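Local coordinates for molybdopterin biosynthesis protein MoaB (Sulfolobus tokodaii, PDB 3IWT) that is of unproven function but, as a member of the MogA/MoaB family, probably binds molybdopterin during molybdenum cofactor biosynthesis, at residues 28-32 and 33-37; 47-51 and 52-56. All coordinates share one frame; numbering follows the deposited sequence. Where two conformers were deposited one is given.

Contact 1 of 2, residues 28-32 and 33-37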
# COMPACT_ATOMS: atom_id res chain seq x y z
N TYR A 28 -13.07 -28.61 12.11
CA TYR A 28 -12.22 -29.31 11.15
C TYR A 28 -11.52 -30.50 11.80
O TYR A 28 -11.48 -31.58 11.22
CB TYR A 28 -11.19 -28.37 10.53
CG TYR A 28 -10.26 -29.02 9.53
CD1 TYR A 28 -10.69 -29.32 8.24
CD2 TYR A 28 -8.95 -29.34 9.87
CE1 TYR A 28 -9.84 -29.89 7.31
CE2 TYR A 28 -8.09 -29.94 8.95
CZ TYR A 28 -8.54 -30.21 7.68
OH TYR A 28 -7.71 -30.80 6.75
N GLU A 29 -11.00 -30.31 13.00
CA GLU A 29 -10.30 -31.38 13.70
C GLU A 29 -11.23 -32.56 14.01
O GLU A 29 -10.82 -33.72 13.91
CB GLU A 29 -9.64 -30.86 14.99
CG GLU A 29 -8.58 -29.77 14.77
CD GLU A 29 -7.27 -30.27 14.16
OE1 GLU A 29 -7.18 -31.43 13.73
OE2 GLU A 29 -6.32 -29.46 14.13
N LYS A 30 -12.49 -32.28 14.34
CA LYS A 30 -13.51 -33.34 14.53
C LYS A 30 -13.82 -34.08 13.24
O LYS A 30 -13.98 -35.31 13.25
CB LYS A 30 -14.82 -32.76 15.07
CG LYS A 30 -14.76 -32.27 16.50
CD LYS A 30 -16.10 -31.65 16.88
CE LYS A 30 -16.03 -30.82 18.17
NZ LYS A 30 -16.48 -31.60 19.36
N LEU A 31 -13.93 -33.35 12.13
CA LEU A 31 -14.11 -33.93 10.80
C LEU A 31 -12.97 -34.91 10.50
O LEU A 31 -13.21 -35.98 9.93
CB LEU A 31 -14.17 -32.83 9.72
CG LEU A 31 -14.20 -33.23 8.24
CD1 LEU A 31 -15.63 -33.64 7.84
CD2 LEU A 31 -13.65 -32.12 7.29
N LEU A 32 -11.74 -34.56 10.86
CA LEU A 32 -10.59 -35.46 10.66
C LEU A 32 -10.71 -36.74 11.48
O LEU A 32 -10.38 -37.83 10.99
CB LEU A 32 -9.27 -34.75 10.99
CG LEU A 32 -8.84 -33.62 10.04
CD1 LEU A 32 -7.52 -33.03 10.53
CD2 LEU A 32 -8.75 -34.10 8.59
N LYS A 33 -11.18 -36.61 12.72
CA LYS A 33 -11.43 -37.76 13.61
C LYS A 33 -12.78 -38.46 13.34
O LYS A 33 -13.19 -39.33 14.11
CB LYS A 33 -11.40 -37.31 15.07
CG LYS A 33 -10.08 -36.72 15.53
CD LYS A 33 -10.12 -36.45 17.04
CE LYS A 33 -8.78 -35.95 17.59
NZ LYS A 33 -8.75 -34.46 17.77
N LYS A 34 -13.46 -38.07 12.26
CA LYS A 34 -14.76 -38.64 11.88
C LYS A 34 -15.81 -38.54 12.99
O LYS A 34 -16.69 -39.39 13.11
CB LYS A 34 -14.59 -40.10 11.43
CG LYS A 34 -13.57 -40.30 10.29
CD LYS A 34 -14.21 -40.13 8.91
CE LYS A 34 -13.19 -39.68 7.85
NZ LYS A 34 -12.80 -38.22 8.01
N GLU A 35 -15.72 -37.48 13.80
CA GLU A 35 -16.64 -37.26 14.91
C GLU A 35 -17.78 -36.35 14.48
O GLU A 35 -17.64 -35.59 13.53
CB GLU A 35 -15.90 -36.63 16.08
CG GLU A 35 -14.81 -37.50 16.67
CD GLU A 35 -14.09 -36.87 17.85
OE1 GLU A 35 -14.29 -35.66 18.12
OE2 GLU A 35 -13.31 -37.58 18.51
N PRO A 36 -18.93 -36.42 15.18
CA PRO A 36 -20.04 -35.54 14.82
C PRO A 36 -19.73 -34.07 15.06
O PRO A 36 -19.17 -33.71 16.10
CB PRO A 36 -21.16 -35.99 15.76
CG PRO A 36 -20.46 -36.66 16.91
CD PRO A 36 -19.28 -37.33 16.29
N ILE A 37 -20.10 -33.22 14.10
CA ILE A 37 -19.96 -31.77 14.26
C ILE A 37 -21.31 -31.09 14.01
O ILE A 37 -22.16 -31.62 13.28
CB ILE A 37 -18.85 -31.17 13.34
CG1 ILE A 37 -19.23 -31.23 11.86
CG2 ILE A 37 -17.55 -31.93 13.53
CD1 ILE A 37 -18.01 -31.25 10.90

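Contact 2 of 2, residues 47-51 and 52-56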
# COMPACT_ATOMS: atom_id res chain seq x y z
N GLN A 47 -29.87 -22.51 5.01
CA GLN A 47 -31.32 -22.45 5.29
C GLN A 47 -31.92 -21.14 4.74
O GLN A 47 -32.92 -21.17 4.01
CB GLN A 47 -31.50 -22.47 6.82
CG GLN A 47 -32.43 -23.51 7.42
CD GLN A 47 -32.94 -23.07 8.79
OE1 GLN A 47 -32.15 -22.81 9.70
NE2 GLN A 47 -34.26 -22.94 8.93
N LEU A 48 -31.29 -20.01 5.09
CA LEU A 48 -31.79 -18.69 4.69
C LEU A 48 -31.65 -18.47 3.20
O LEU A 48 -32.54 -17.91 2.56
CB LEU A 48 -31.09 -17.54 5.44
CG LEU A 48 -31.51 -17.26 6.89
CD1 LEU A 48 -30.60 -16.21 7.54
CD2 LEU A 48 -32.97 -16.84 6.96
N LEU A 49 -30.50 -18.88 2.63
CA LEU A 49 -30.27 -18.75 1.20
C LEU A 49 -31.28 -19.55 0.40
O LEU A 49 -31.88 -19.04 -0.56
CB LEU A 49 -28.87 -19.22 0.78
CG LEU A 49 -27.71 -18.28 1.08
CD1 LEU A 49 -26.41 -19.03 0.77
CD2 LEU A 49 -27.80 -16.93 0.33
N ILE A 50 -31.55 -20.79 0.83
CA ILE A 50 -32.61 -21.68 0.22
C ILE A 50 -34.06 -21.21 0.41
O ILE A 50 -34.98 -21.39 -0.47
CB ILE A 50 -32.47 -23.14 0.77
CG1 ILE A 50 -31.17 -23.76 0.22
CG2 ILE A 50 -33.68 -23.98 0.39
CD1 ILE A 50 -30.73 -25.07 0.86
N GLU A 51 -34.35 -20.71 1.61
CA GLU A 51 -35.66 -20.15 1.93
C GLU A 51 -35.97 -18.97 1.01
O GLU A 51 -37.14 -18.66 0.76
CB GLU A 51 -35.65 -19.69 3.39
CG GLU A 51 -36.87 -18.95 3.85
CD GLU A 51 -36.76 -18.58 5.31
OE1 GLU A 51 -37.41 -19.32 6.14
OE2 GLU A 51 -35.99 -17.56 5.62
N ASN A 52 -34.92 -18.30 0.53
CA ASN A 52 -35.06 -17.13 -0.33
C ASN A 52 -34.91 -17.40 -1.83
O ASN A 52 -34.90 -16.43 -2.63
CB ASN A 52 -34.10 -16.04 0.14
CG ASN A 52 -34.62 -15.30 1.34
OD1 ASN A 52 -35.22 -14.24 1.18
ND2 ASN A 52 -34.45 -15.85 2.56
N GLY A 53 -34.86 -18.69 -2.21
CA GLY A 53 -35.04 -19.03 -3.63
C GLY A 53 -33.73 -19.31 -4.32
O GLY A 53 -33.70 -19.60 -5.52
N HIS A 54 -32.64 -19.23 -3.55
CA HIS A 54 -31.30 -19.48 -4.08
C HIS A 54 -30.90 -20.94 -3.91
O HIS A 54 -31.57 -21.72 -3.23
CB HIS A 54 -30.29 -18.58 -3.36
CG HIS A 54 -30.62 -17.13 -3.49
ND1 HIS A 54 -30.76 -16.51 -4.71
CD2 HIS A 54 -30.85 -16.18 -2.55
CE1 HIS A 54 -31.06 -15.24 -4.52
NE2 HIS A 54 -31.14 -15.02 -3.22
N LYS A 55 -29.78 -21.30 -4.53
CA LYS A 55 -29.26 -22.67 -4.51
C LYS A 55 -27.89 -22.75 -3.85
O LYS A 55 -27.07 -21.81 -3.96
CB LYS A 55 -29.13 -23.18 -5.95
CG LYS A 55 -30.40 -23.12 -6.78
CD LYS A 55 -31.49 -23.97 -6.16
CE LYS A 55 -32.65 -24.21 -7.12
NZ LYS A 55 -33.62 -25.20 -6.53
N ILE A 56 -27.64 -23.85 -3.14
CA ILE A 56 -26.30 -24.11 -2.59
C ILE A 56 -25.66 -25.13 -3.50
O ILE A 56 -26.17 -26.25 -3.63
CB ILE A 56 -26.35 -24.69 -1.14
CG1 ILE A 56 -27.19 -23.81 -0.21
CG2 ILE A 56 -24.91 -24.92 -0.61
CD1 ILE A 56 -26.90 -22.31 -0.25
O HOH W 1 -34.04 -22.69 -3.24

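Contact 1 of 2, residues 28-32 and 33-37
Two bends in the Lys34 side chain, at chi2 (-87°) and again at chi4 (-73°), fold its amine back over the helix end, where NZ donates to Leu31 O at 3.0 Å. The ammonium approaches that oxygen from beyond its tip, only slightly tilted from the carbonyl plane. Ile37 brings its own branch in by a different torsion: with chi1 at 69°, CG1 sits between the backbone N and the carbonyl carbon, and CG2 is turned toward Lys30. Ile37 CG2 lies 3.2 Å from Lys30 CB, a squeezed carbon-carbon approach, with the Lys30 chain and the isoleucine running antiparallel as they pass. On the side of Leu31, CB is a looser 4.3 Å from Ile37 CD1.

The backbone here closes helix 25-32 with a Schellman motif in which Lys34, at positive phi, is the C-prime residue. Glu35 N donates to Lys30 O at 2.8 Å, while Lys34 N reaches Leu31 O at 3.1 Å from well above the carbonyl plane and off the lone pairs. Leu31 O is therefore gripped twice by one residue, through its amide and its amine. The positive amine would also be expected to counter the negative end of the helix dipole. One residue before Lys30, Glu29 O accepts from Lys33 N at 3.1 Å, an ordinary helical bond.

The Glu35 side chain crosses Lys30 at about a right angle, and a carboxylate oxygen, OE1, rests on the Lys30 methylene CG at 3.8 Å. Lys30 NZ stays 4.8 Å from Glu35 OE1, too far for a salt bridge, though some attraction may remain.

Contact 2 of 2, residues 47-51 and 52-56
Asn52 meets Leu48 O through its side-chain amide: ND2 donates at 2.8 Å with an N-H...O angle of 158°, and the oxygen lies close to the amide plane. With CG beside the backbone N (chi1 -79°), the amide folds back along the helix end; Asn52 N adds weak bonds to Leu48 O and Leu49 O. Glu51 runs alongside Asn52, pointing the same way.

Gly53, at positive phi, is the C-prime residue of the Schellman motif that ends helix 40-51. Its N bonds weakly to Ile50 O at 3.2 Å; phi of 101° is readily adopted here because the residue has no CB.

His54 N completes the motif, donating to Leu49 O at 3.1 Å, and His54 CB packs against the same oxygen. A water donates to both Ile50 O and His54 O, while His54 ND1 pairs with Leu16 N.

Lys55 enters strand 55-62, hydrogen-bonding through its backbone to Leu16 and Phe18. Ile56 brings the end of its side chain back to the helix: CD1 meets Leu49 CD1 at a tight 3.5 Å, and CG1 lies 3.9 Å from Ile50 CD1. It crosses both side chains at about a right angle, and Phe18 touches Leu49 and Ile56.

The carbonyls of Leu48, Leu49 and Ile50 are met by backbone N-H groups, with the Asn52 amide added at Leu48 and the water at Ile50, while the apolar side chains set the helix against the sheet.

Contacts 1 and 2 close two successive helices of the chain, 25-32 and 40-51, both with a Schellman motif. The centre of contact 1 lies about 21 Å from the centre of the chain; its residues are exposed or partly exposed, and its loop leads into helix 40-51. Contact 2, about 14 Å from that centre, is also at the surface but includes the buried Leu49; it leads directly into strand 55-62, an outermost strand of the sheet within this chain, and packs Leu48 and Leu49 on Leu161 of helix 154-176. The two centres are about 26 Å apart and the nearest atoms about 14 Å, so they do not touch. A bound magnesium ion lies about 13 Å from the Leu48 side chain.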